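Local coordinates for protein DNA-entry nuclease inhibitor (Bacillus subtilis subsp. subtilis, PDB 4MQD) that inhibits the DNA-entry nuclease, its partner in a membrane-bound complex that governs binding and uptake of donor DNA in competent cells, at residues A[9-14]-A[100-105]; A[22-27]-A[84-89]; A[61-66]-A[121-126]; A[112-117]-A[129-134]. All blocks are in the same frame, centred on the assembly; numbering follows the deposited sequence.

Overall arrangement
Two five-stranded beta sheets, one mixed and one antiparallel, and the loops that leave them supply the four contacts, and the chemistry of each follows its place. Contact 4, whose centre lies about 6 Å from that of the chain, is buried, regular backbone pairing between adjacent strands of the mixed sheet. Contact 1, also buried, joins edge strands of different sheets mainly through apolar side-chain atoms. Contacts 2 and 3, about 22 Å apart between centres, lie on opposite sides of the chain's centre: the first is polar, partly buried and water-bridged, the second a surface meeting of loop and strand. Contacts 3 and 4 are linked directly by backbone bonding of strands 59-66 and 127-134.

Contact 1: A[9-14]-A[100-105]; sequences KPQELS and LSFDLP
Leu100 pushes both of its methyl groups against the CB of Gln11, and this pair makes the closest approach of the contact. CD1 lies 3.7 Å from Gln11 CB, while the other branch, CD2, also comes near the carbonyl O of Glu12. The two side chains lie alongside one another, running in opposing senses. Two residues further along the strand, on the same side, Leu13 brings its CD1 to within 4.0 Å of Leu100 CG, so the leucine is met by an aliphatic carbon from each of two residues. Phe102 adds a looser touch, its CZ 4.5 Å from Gln11 CG.

Gln11 CB already points at the leucine. With CG anti to the carbonyl carbon (chi1 -70°), the bend at chi2 (-67°) turns the amide back so that Gln11 OE1 lies 4.0 Å from Leu100 CD2. An alanine in place of Leu100 would remove both methyl branches and is likely to leave Gln11 CB and Leu13 CD1 facing a gap between the sheets.

The strand axes approach no closer than 9.6 Å and run at 140° to one another, a separation suited to side-chain packing between the two sheets of a beta-sandwich arrangement. Each strand keeps its backbone pairing within its own sheet: Gln11 and Leu13 bond to Ile62 and Ala60 of strand 59-66, Leu100 and Phe102 to Ile92 and Ile90 of strand 90-93. Phe102 also meets Phe64 of strand 59-66 and, edge-to-face, Trp8 of strand 6-14, so the apolar layer continues between the two sheets.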
# COMPACT_ATOMS: atom_id res chain seq x y z
N LYS A 9 -16.60 6.21 -5.42
CA LYS A 9 -17.09 4.85 -5.22
C LYS A 9 -16.43 3.91 -6.23
O LYS A 9 -16.27 4.27 -7.39
CB LYS A 9 -18.61 4.84 -5.41
CG LYS A 9 -19.30 3.51 -5.17
CD LYS A 9 -20.75 3.58 -5.60
CE LYS A 9 -21.47 2.26 -5.38
NZ LYS A 9 -21.56 1.90 -3.94
N PRO A 10 -16.03 2.70 -5.80
CA PRO A 10 -15.48 1.74 -6.76
C PRO A 10 -16.43 1.47 -7.92
O PRO A 10 -17.64 1.36 -7.71
CB PRO A 10 -15.29 0.47 -5.92
CG PRO A 10 -15.12 0.96 -4.52
CD PRO A 10 -15.97 2.19 -4.41
N GLN A 11 -15.88 1.38 -9.13
CA GLN A 11 -16.68 1.18 -10.34
C GLN A 11 -16.28 -0.11 -11.03
O GLN A 11 -15.12 -0.28 -11.43
CB GLN A 11 -16.48 2.35 -11.30
CG GLN A 11 -17.11 3.66 -10.83
CD GLN A 11 -18.63 3.61 -10.79
OE1 GLN A 11 -19.26 2.85 -11.52
NE2 GLN A 11 -19.22 4.43 -9.93
N GLU A 12 -17.24 -1.03 -11.16
CA GLU A 12 -17.01 -2.28 -11.87
C GLU A 12 -16.86 -2.00 -13.36
O GLU A 12 -17.54 -1.14 -13.92
CB GLU A 12 -18.17 -3.25 -11.61
CG GLU A 12 -17.88 -4.69 -12.04
CD GLU A 12 -18.88 -5.69 -11.48
OE1 GLU A 12 -19.97 -5.27 -11.04
OE2 GLU A 12 -18.57 -6.90 -11.47
N LEU A 13 -15.95 -2.73 -14.01
CA LEU A 13 -15.65 -2.52 -15.42
C LEU A 13 -15.17 -3.82 -16.04
O LEU A 13 -14.28 -4.48 -15.50
CB LEU A 13 -14.57 -1.44 -15.57
CG LEU A 13 -14.35 -0.86 -16.97
CD1 LEU A 13 -15.51 0.03 -17.37
CD2 LEU A 13 -13.04 -0.08 -17.03
N SER A 14 -15.77 -4.20 -17.17
CA SER A 14 -15.34 -5.38 -17.91
C SER A 14 -14.14 -5.04 -18.78
O SER A 14 -14.25 -4.24 -19.72
CB SER A 14 -16.47 -5.93 -18.78
OG SER A 14 -17.52 -6.44 -17.97
N LEU A 100 -17.13 5.05 -17.86
CA LEU A 100 -17.07 5.69 -16.55
C LEU A 100 -16.76 7.17 -16.73
O LEU A 100 -16.13 7.56 -17.71
CB LEU A 100 -15.99 5.04 -15.68
CG LEU A 100 -16.05 3.51 -15.55
CD1 LEU A 100 -14.94 3.02 -14.64
CD2 LEU A 100 -17.41 3.06 -15.03
N SER A 101 -17.23 7.98 -15.79
CA SER A 101 -16.98 9.42 -15.81
C SER A 101 -16.55 9.91 -14.44
O SER A 101 -17.06 9.45 -13.42
CB SER A 101 -18.24 10.17 -16.25
OG SER A 101 -18.61 9.79 -17.56
N PHE A 102 -15.59 10.84 -14.42
CA PHE A 102 -15.06 11.40 -13.18
C PHE A 102 -14.87 12.90 -13.33
O PHE A 102 -14.21 13.36 -14.27
CB PHE A 102 -13.73 10.73 -12.83
CG PHE A 102 -13.82 9.23 -12.71
CD1 PHE A 102 -13.62 8.41 -13.81
CD2 PHE A 102 -14.12 8.64 -11.49
CE1 PHE A 102 -13.71 7.03 -13.70
CE2 PHE A 102 -14.21 7.27 -11.37
CZ PHE A 102 -14.00 6.46 -12.47
N ASP A 103 -15.47 13.66 -12.42
CA ASP A 103 -15.40 15.11 -12.44
C ASP A 103 -14.03 15.59 -11.95
O ASP A 103 -13.86 15.93 -10.78
CB ASP A 103 -16.53 15.71 -11.58
CG ASP A 103 -16.62 17.22 -11.68
OD1 ASP A 103 -16.42 17.76 -12.79
OD2 ASP A 103 -16.90 17.87 -10.65
N LEU A 104 -13.07 15.61 -12.87
CA LEU A 104 -11.72 16.07 -12.57
C LEU A 104 -11.52 17.45 -13.20
O LEU A 104 -11.78 17.63 -14.39
CB LEU A 104 -10.70 15.08 -13.15
CG LEU A 104 -9.25 15.20 -12.69
CD1 LEU A 104 -9.11 14.95 -11.19
CD2 LEU A 104 -8.37 14.24 -13.47
N PRO A 105 -11.05 18.44 -12.41
CA PRO A 105 -10.86 19.79 -12.95
C PRO A 105 -9.77 19.88 -14.03
O PRO A 105 -8.97 18.96 -14.18
CB PRO A 105 -10.43 20.61 -11.73
CG PRO A 105 -10.84 19.82 -10.54
CD PRO A 105 -10.79 18.38 -10.96

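Contact 2: A[22-27]-A[84-89]; sequences VFQKDS and HVTENG
Gln24, at the end of strand 19-24 in the antiparallel sheet, reaches across to the turn after strand 77-85 of the mixed sheet, one amide tying two beta sheets together. Its CB and CG pass Thr86 OG1, CG at 3.6 Å, and CD lies 3.6 Å from both that oxygen and His84 O. A bend at chi2 (-54°) carries the amide to the turn backbone. OE1 accepts from Thr86 N at 2.9 Å in a fairly straight bond, although the donor stands well above the amide carbonyl plane. NE2 makes a weak bond to His84 O and a further one to Gly48 O, so both ends of the amide are engaged and its rotation is probably fixed.

A water extends the grip. It lies 2.9 Å from Gln24 OE1, to which it can donate, and accepts from Lys25 N and Glu87 N, linking the two backbones. Lys25 N also makes a long, weak bond to Gly89 O.

Gly89 adopts backbone angles that would jam a side chain against the preceding carbonyl. Lys25, bent at chi2, chi3 and chi4, curls over to this part of the turn, its NZ donating to Asn88 O at 2.9 Å, tilted 20° from the carbonyl plane.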
# COMPACT_ATOMS: atom_id res chain seq x y z
N VAL A 22 -7.86 6.09 -20.01
CA VAL A 22 -8.28 7.34 -19.40
C VAL A 22 -8.17 8.42 -20.47
O VAL A 22 -7.10 8.60 -21.06
CB VAL A 22 -7.37 7.71 -18.21
CG1 VAL A 22 -7.85 9.00 -17.54
CG2 VAL A 22 -7.31 6.56 -17.21
N PHE A 23 -9.26 9.14 -20.72
CA PHE A 23 -9.28 10.14 -21.79
C PHE A 23 -10.17 11.35 -21.49
O PHE A 23 -10.94 11.36 -20.53
CB PHE A 23 -9.68 9.49 -23.12
CG PHE A 23 -11.01 8.78 -23.09
CD1 PHE A 23 -11.12 7.51 -22.53
CD2 PHE A 23 -12.13 9.35 -23.66
CE1 PHE A 23 -12.33 6.84 -22.51
CE2 PHE A 23 -13.35 8.69 -23.64
CZ PHE A 23 -13.45 7.43 -23.07
N GLN A 24 -10.05 12.37 -22.34
CA GLN A 24 -10.74 13.64 -22.15
C GLN A 24 -12.25 13.48 -22.33
O GLN A 24 -12.70 12.58 -23.04
CB GLN A 24 -10.21 14.70 -23.12
CG GLN A 24 -8.70 14.91 -23.09
CD GLN A 24 -8.15 15.21 -21.71
OE1 GLN A 24 -8.73 16.00 -20.96
NE2 GLN A 24 -7.02 14.59 -21.37
N LYS A 25 -13.01 14.37 -21.69
CA LYS A 25 -14.48 14.32 -21.70
C LYS A 25 -15.06 14.20 -23.11
O LYS A 25 -15.98 13.41 -23.33
CB LYS A 25 -15.06 15.57 -21.03
CG LYS A 25 -16.55 15.50 -20.75
CD LYS A 25 -17.24 16.85 -20.88
CE LYS A 25 -16.95 17.77 -19.71
NZ LYS A 25 -17.63 17.34 -18.45
N ASP A 26 -14.52 14.97 -24.05
CA ASP A 26 -15.06 15.03 -25.41
C ASP A 26 -14.01 14.61 -26.43
O ASP A 26 -13.61 15.39 -27.30
CB ASP A 26 -15.58 16.44 -25.71
CG ASP A 26 -16.66 16.88 -24.74
OD1 ASP A 26 -17.55 16.06 -24.43
OD2 ASP A 26 -16.62 18.04 -24.29
N SER A 27 -13.56 13.36 -26.32
CA SER A 27 -12.61 12.78 -27.27
C SER A 27 -12.85 11.28 -27.44
O SER A 27 -13.39 10.63 -26.54
CB SER A 27 -11.17 13.04 -26.81
OG SER A 27 -10.87 12.33 -25.62
N HIS A 84 -2.64 15.77 -18.70
CA HIS A 84 -3.27 17.08 -18.75
C HIS A 84 -4.76 16.92 -19.03
O HIS A 84 -5.15 16.20 -19.95
CB HIS A 84 -2.63 17.95 -19.83
CG HIS A 84 -3.27 19.29 -19.99
ND1 HIS A 84 -3.03 20.33 -19.12
CD2 HIS A 84 -4.14 19.76 -20.91
CE1 HIS A 84 -3.73 21.39 -19.50
NE2 HIS A 84 -4.41 21.07 -20.59
N VAL A 85 -5.58 17.59 -18.23
CA VAL A 85 -7.02 17.59 -18.41
C VAL A 85 -7.41 18.87 -19.15
O VAL A 85 -7.26 19.97 -18.61
CB VAL A 85 -7.76 17.50 -17.06
CG1 VAL A 85 -9.27 17.54 -17.26
CG2 VAL A 85 -7.35 16.23 -16.32
N THR A 86 -7.89 18.73 -20.38
CA THR A 86 -8.21 19.87 -21.23
C THR A 86 -9.48 20.59 -20.78
O THR A 86 -9.52 21.82 -20.73
CB THR A 86 -8.37 19.45 -22.70
OG1 THR A 86 -9.39 18.44 -22.81
CG2 THR A 86 -7.06 18.91 -23.25
N GLU A 87 -10.52 19.81 -20.45
CA GLU A 87 -11.80 20.35 -20.00
C GLU A 87 -12.25 19.62 -18.73
O GLU A 87 -11.91 18.46 -18.53
CB GLU A 87 -12.85 20.22 -21.10
CG GLU A 87 -13.95 21.28 -21.07
CD GLU A 87 -13.53 22.60 -21.69
OE1 GLU A 87 -12.36 23.02 -21.51
OE2 GLU A 87 -14.37 23.23 -22.36
N ASN A 88 -13.01 20.31 -17.89
CA ASN A 88 -13.43 19.77 -16.59
C ASN A 88 -14.18 18.44 -16.73
O ASN A 88 -15.39 18.42 -16.99
CB ASN A 88 -14.28 20.80 -15.84
CG ASN A 88 -14.42 20.47 -14.36
OD1 ASN A 88 -14.20 19.34 -13.93
ND2 ASN A 88 -14.79 21.47 -13.57
N GLY A 89 -13.45 17.33 -16.55
CA GLY A 89 -14.03 15.99 -16.63
C GLY A 89 -13.20 15.03 -17.47
O GLY A 89 -12.56 15.43 -18.44
O HOH W 1 -11.48 16.82 -20.82

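Contact 3: A[61-66]-A[121-126]; sequences FILFRL and SDLHAD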
# COMPACT_ATOMS: atom_id res chain seq x y z
N PHE A 61 -12.42 -3.72 -10.84
CA PHE A 61 -12.88 -2.51 -10.17
C PHE A 61 -11.88 -1.38 -10.39
O PHE A 61 -10.67 -1.57 -10.25
CB PHE A 61 -13.07 -2.76 -8.67
CG PHE A 61 -14.30 -3.55 -8.34
CD1 PHE A 61 -15.54 -2.93 -8.27
CD2 PHE A 61 -14.22 -4.92 -8.11
CE1 PHE A 61 -16.68 -3.66 -7.97
CE2 PHE A 61 -15.36 -5.65 -7.81
CZ PHE A 61 -16.59 -5.02 -7.74
N ILE A 62 -12.40 -0.20 -10.74
CA ILE A 62 -11.60 1.00 -10.89
C ILE A 62 -11.82 1.89 -9.67
O ILE A 62 -12.95 2.30 -9.40
CB ILE A 62 -12.00 1.80 -12.15
CG1 ILE A 62 -11.90 0.92 -13.41
CG2 ILE A 62 -11.14 3.06 -12.29
CD1 ILE A 62 -10.51 0.42 -13.73
N LEU A 63 -10.75 2.16 -8.92
CA LEU A 63 -10.79 3.09 -7.79
C LEU A 63 -10.09 4.39 -8.17
O LEU A 63 -8.86 4.45 -8.18
CB LEU A 63 -10.12 2.49 -6.55
CG LEU A 63 -11.01 1.68 -5.62
CD1 LEU A 63 -11.69 0.55 -6.37
CD2 LEU A 63 -10.20 1.16 -4.44
N PHE A 64 -10.87 5.41 -8.50
CA PHE A 64 -10.30 6.70 -8.87
C PHE A 64 -10.18 7.60 -7.64
O PHE A 64 -11.09 7.64 -6.81
CB PHE A 64 -11.13 7.39 -9.95
CG PHE A 64 -10.40 8.49 -10.65
CD1 PHE A 64 -9.49 8.20 -11.65
CD2 PHE A 64 -10.60 9.82 -10.29
CE1 PHE A 64 -8.80 9.22 -12.29
CE2 PHE A 64 -9.92 10.84 -10.93
CZ PHE A 64 -9.01 10.54 -11.93
N ARG A 65 -9.05 8.30 -7.54
CA ARG A 65 -8.78 9.20 -6.42
C ARG A 65 -8.14 10.49 -6.89
O ARG A 65 -7.43 10.51 -7.90
CB ARG A 65 -7.85 8.53 -5.41
CG ARG A 65 -8.40 7.28 -4.76
CD ARG A 65 -7.36 6.64 -3.86
NE ARG A 65 -7.83 5.39 -3.29
CZ ARG A 65 -7.11 4.59 -2.51
NH1 ARG A 65 -5.85 4.90 -2.20
NH2 ARG A 65 -7.64 3.47 -2.05
N LEU A 66 -8.39 11.57 -6.15
CA LEU A 66 -7.77 12.87 -6.39
C LEU A 66 -6.99 13.29 -5.14
O LEU A 66 -7.57 13.46 -4.07
CB LEU A 66 -8.84 13.91 -6.72
CG LEU A 66 -8.40 15.37 -6.92
CD1 LEU A 66 -7.35 15.49 -8.02
CD2 LEU A 66 -9.60 16.24 -7.22
N SER A 121 -6.57 -7.89 -3.42
CA SER A 121 -7.61 -6.88 -3.24
C SER A 121 -8.66 -7.32 -2.23
O SER A 121 -9.07 -8.49 -2.23
CB SER A 121 -8.29 -6.56 -4.57
OG SER A 121 -9.28 -5.56 -4.41
N ASP A 122 -9.11 -6.39 -1.40
CA ASP A 122 -10.20 -6.65 -0.46
C ASP A 122 -11.57 -6.62 -1.16
O ASP A 122 -12.60 -6.91 -0.53
CB ASP A 122 -10.16 -5.68 0.73
CG ASP A 122 -10.42 -4.23 0.34
OD1 ASP A 122 -10.52 -3.92 -0.87
OD2 ASP A 122 -10.51 -3.39 1.26
N LEU A 123 -11.58 -6.25 -2.44
CA LEU A 123 -12.76 -6.38 -3.29
C LEU A 123 -12.80 -7.75 -3.97
O LEU A 123 -13.80 -8.11 -4.60
CB LEU A 123 -12.78 -5.28 -4.34
CG LEU A 123 -12.68 -3.84 -3.82
CD1 LEU A 123 -12.53 -2.87 -4.98
CD2 LEU A 123 -13.88 -3.48 -2.97
N HIS A 124 -11.71 -8.51 -3.84
CA HIS A 124 -11.63 -9.89 -4.32
C HIS A 124 -11.86 -10.00 -5.83
O HIS A 124 -12.43 -10.98 -6.32
CB HIS A 124 -12.59 -10.78 -3.53
CG HIS A 124 -12.51 -10.56 -2.05
ND1 HIS A 124 -11.44 -10.97 -1.30
CD2 HIS A 124 -13.37 -9.95 -1.19
CE1 HIS A 124 -11.63 -10.64 -0.03
NE2 HIS A 124 -12.80 -10.02 0.06
N ALA A 125 -11.39 -8.99 -6.54
CA ALA A 125 -11.39 -8.95 -7.99
C ALA A 125 -10.26 -8.02 -8.39
O ALA A 125 -9.86 -7.16 -7.60
CB ALA A 125 -12.72 -8.44 -8.52
N ASP A 126 -9.74 -8.19 -9.60
CA ASP A 126 -8.65 -7.34 -10.07
C ASP A 126 -9.04 -5.88 -9.89
O ASP A 126 -10.09 -5.45 -10.36
CB ASP A 126 -8.31 -7.63 -11.53
CG ASP A 126 -7.60 -8.97 -11.70
OD1 ASP A 126 -7.29 -9.63 -10.69
OD2 ASP A 126 -7.36 -9.35 -12.86
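A type I beta turn from Ser121 to His124, in the loop joining strands 107-116 and 127-134, presents its leucine to the beginning of segment 61-66 on the neighbouring strand. The turn is braced from within: Ser121 OG accepts from Leu123 N in an ST turn, and His124 N bonds to Ser121 O.

Leu123 CD1 is the methyl that does most of the touching. It lies 3.7 Å from Phe61 CB and 3.8 Å from Leu63 CD1, between two residues that project from the same side of the strand. Phe61 has its CG anti to the carbonyl carbon (chi1 -75°), which sets the ring beside the loop. There Ala125 CB comes up to the ring edge, near its plane, 3.8 Å from CD2. A single backbone bond completes the contact: Phe61 N donates to Asp126 O at 2.9 Å, nearly along the C=O axis. A serine in place of Phe61 is likely to leave Ala125 CB without the ring edge it packs on and Leu123 CD1 less covered.

The carboxylate of Asp126 turns elsewhere, to Ala118 N and in a salt bridge to Arg56. Beyond this residue the chain enters strand 127-134, which pairs with strand 59-66 through Tyr128 and Ile130, while strand 6-14 flanks the other edge, with Glu12 against Phe61 and Pro10 against Leu63.

Contact 4: A[112-117]-A[129-134]; sequences TCWTVP and IIDAVS
Trp114 and Ile129 face each other across the beta hairpin of strands 107-116 and 127-134, where the long connection between the strands gives way to regular antiparallel pairing. Two hydrogen-bonded pairs, Trp114 with Ile129 and Thr112 with Asp131, enclose the non-hydrogen-bonded pair Cys113 with Ile130. The strand axes come within 4.8 Å and lie at 165°. Of the four backbone bonds, Trp114 N to Ile129 O measures 2.9 Å, and CA-H...O contacts from Cys113 and Ile130 fill in between.

The tight part is the face bearing Trp114, Ile129 and Asp131. The indole has its CG anti to the carbonyl carbon (chi1 -70°), and chi1 and chi2 together lay the six-membered ring against strand 127-134. CE3 rests 3.8 Å from Ile129 CG2. Ring and Asp131 carboxylate run side by side with planes 21° apart, the carboxylate OD1 accepting from Ser68 N outside the segments, while Thr112 CG2 sits over one face of the indole, toward its rim. The other end of Ile129, CD1, reaches Val116 CG2 at 4.0 Å.

The other face is looser across this pair of strands: Cys113 SG comes only to 4.3 Å from Ile130 CG1. Ile130 packs instead on Ile62 and Phe64 of strand 59-66, and so belongs to the buried interior. Ser134, at the far end of its segment, is exposed to solvent. Trp114, though partly exposed, is met edge-to-face by Tyr75, and its own ring edge meets Asp131 in plane, CZ3 standing 3.6 Å from Asp131 CB.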
# COMPACT_ATOMS: atom_id res chain seq x y z
N THR A 112 -1.12 8.21 -11.38
CA THR A 112 -0.52 6.94 -10.99
C THR A 112 -1.56 5.83 -11.01
O THR A 112 -2.69 6.02 -10.55
CB THR A 112 0.10 7.03 -9.58
OG1 THR A 112 1.12 8.04 -9.58
CG2 THR A 112 0.72 5.70 -9.17
N CYS A 113 -1.18 4.67 -11.55
CA CYS A 113 -2.05 3.50 -11.60
C CYS A 113 -1.39 2.31 -10.91
O CYS A 113 -0.32 1.85 -11.34
CB CYS A 113 -2.39 3.14 -13.05
SG CYS A 113 -3.48 1.70 -13.22
N TRP A 114 -2.01 1.82 -9.85
CA TRP A 114 -1.55 0.62 -9.16
C TRP A 114 -2.38 -0.57 -9.61
O TRP A 114 -3.62 -0.50 -9.58
CB TRP A 114 -1.68 0.76 -7.64
CG TRP A 114 -0.73 1.72 -7.00
CD1 TRP A 114 0.50 1.44 -6.49
CD2 TRP A 114 -0.96 3.11 -6.75
NE1 TRP A 114 1.07 2.57 -5.95
CE2 TRP A 114 0.19 3.61 -6.09
CE3 TRP A 114 -2.02 3.98 -7.02
CZ2 TRP A 114 0.30 4.95 -5.71
CZ3 TRP A 114 -1.91 5.31 -6.63
CH2 TRP A 114 -0.75 5.78 -5.99
N THR A 115 -1.72 -1.65 -10.00
CA THR A 115 -2.39 -2.91 -10.32
C THR A 115 -2.46 -3.78 -9.07
O THR A 115 -1.43 -4.22 -8.55
CB THR A 115 -1.66 -3.67 -11.44
OG1 THR A 115 -1.63 -2.87 -12.63
CG2 THR A 115 -2.35 -5.00 -11.74
N VAL A 116 -3.68 -4.03 -8.60
CA VAL A 116 -3.92 -4.85 -7.41
C VAL A 116 -4.75 -6.08 -7.81
O VAL A 116 -5.98 -6.00 -7.91
CB VAL A 116 -4.68 -4.06 -6.32
CG1 VAL A 116 -4.78 -4.88 -5.04
CG2 VAL A 116 -3.98 -2.73 -6.05
N PRO A 117 -4.08 -7.22 -8.06
CA PRO A 117 -4.82 -8.43 -8.46
C PRO A 117 -5.82 -8.90 -7.41
O PRO A 117 -5.66 -8.59 -6.22
CB PRO A 117 -3.71 -9.48 -8.65
CG PRO A 117 -2.44 -8.72 -8.73
CD PRO A 117 -2.63 -7.46 -7.96
N ILE A 129 -6.18 1.01 -8.96
CA ILE A 129 -6.27 2.26 -8.21
C ILE A 129 -5.61 3.36 -9.02
O ILE A 129 -4.45 3.23 -9.42
CB ILE A 129 -5.59 2.15 -6.82
CG1 ILE A 129 -6.22 1.01 -6.01
CG2 ILE A 129 -5.70 3.48 -6.07
CD1 ILE A 129 -5.52 0.73 -4.69
N ILE A 130 -6.35 4.43 -9.27
CA ILE A 130 -5.88 5.54 -10.10
C ILE A 130 -5.91 6.84 -9.30
O ILE A 130 -6.99 7.35 -8.98
CB ILE A 130 -6.74 5.67 -11.37
CG1 ILE A 130 -6.74 4.35 -12.15
CG2 ILE A 130 -6.21 6.80 -12.26
CD1 ILE A 130 -7.77 4.28 -13.26
N ASP A 131 -4.73 7.36 -8.97
CA ASP A 131 -4.61 8.59 -8.19
C ASP A 131 -4.10 9.73 -9.07
O ASP A 131 -2.97 9.68 -9.58
CB ASP A 131 -3.67 8.38 -6.99
CG ASP A 131 -3.60 9.59 -6.06
OD1 ASP A 131 -4.56 10.39 -5.99
OD2 ASP A 131 -2.56 9.73 -5.37
N ALA A 132 -4.94 10.75 -9.24
CA ALA A 132 -4.54 11.97 -9.92
C ALA A 132 -4.01 12.96 -8.89
O ALA A 132 -4.76 13.44 -8.04
CB ALA A 132 -5.73 12.57 -10.67
N VAL A 133 -2.71 13.23 -8.94
CA VAL A 133 -2.08 14.20 -8.04
C VAL A 133 -1.87 15.52 -8.78
O VAL A 133 -1.23 15.54 -9.83
CB VAL A 133 -0.72 13.68 -7.52
CG1 VAL A 133 -0.10 14.68 -6.55
CG2 VAL A 133 -0.90 12.32 -6.85
N SER A 134 -2.40 16.60 -8.23
CA SER A 134 -2.36 17.92 -8.88
C SER A 134 -0.94 18.46 -9.02
O SER A 134 -0.15 18.37 -8.08
CB SER A 134 -3.21 18.92 -8.09
OG SER A 134 -4.56 18.51 -8.03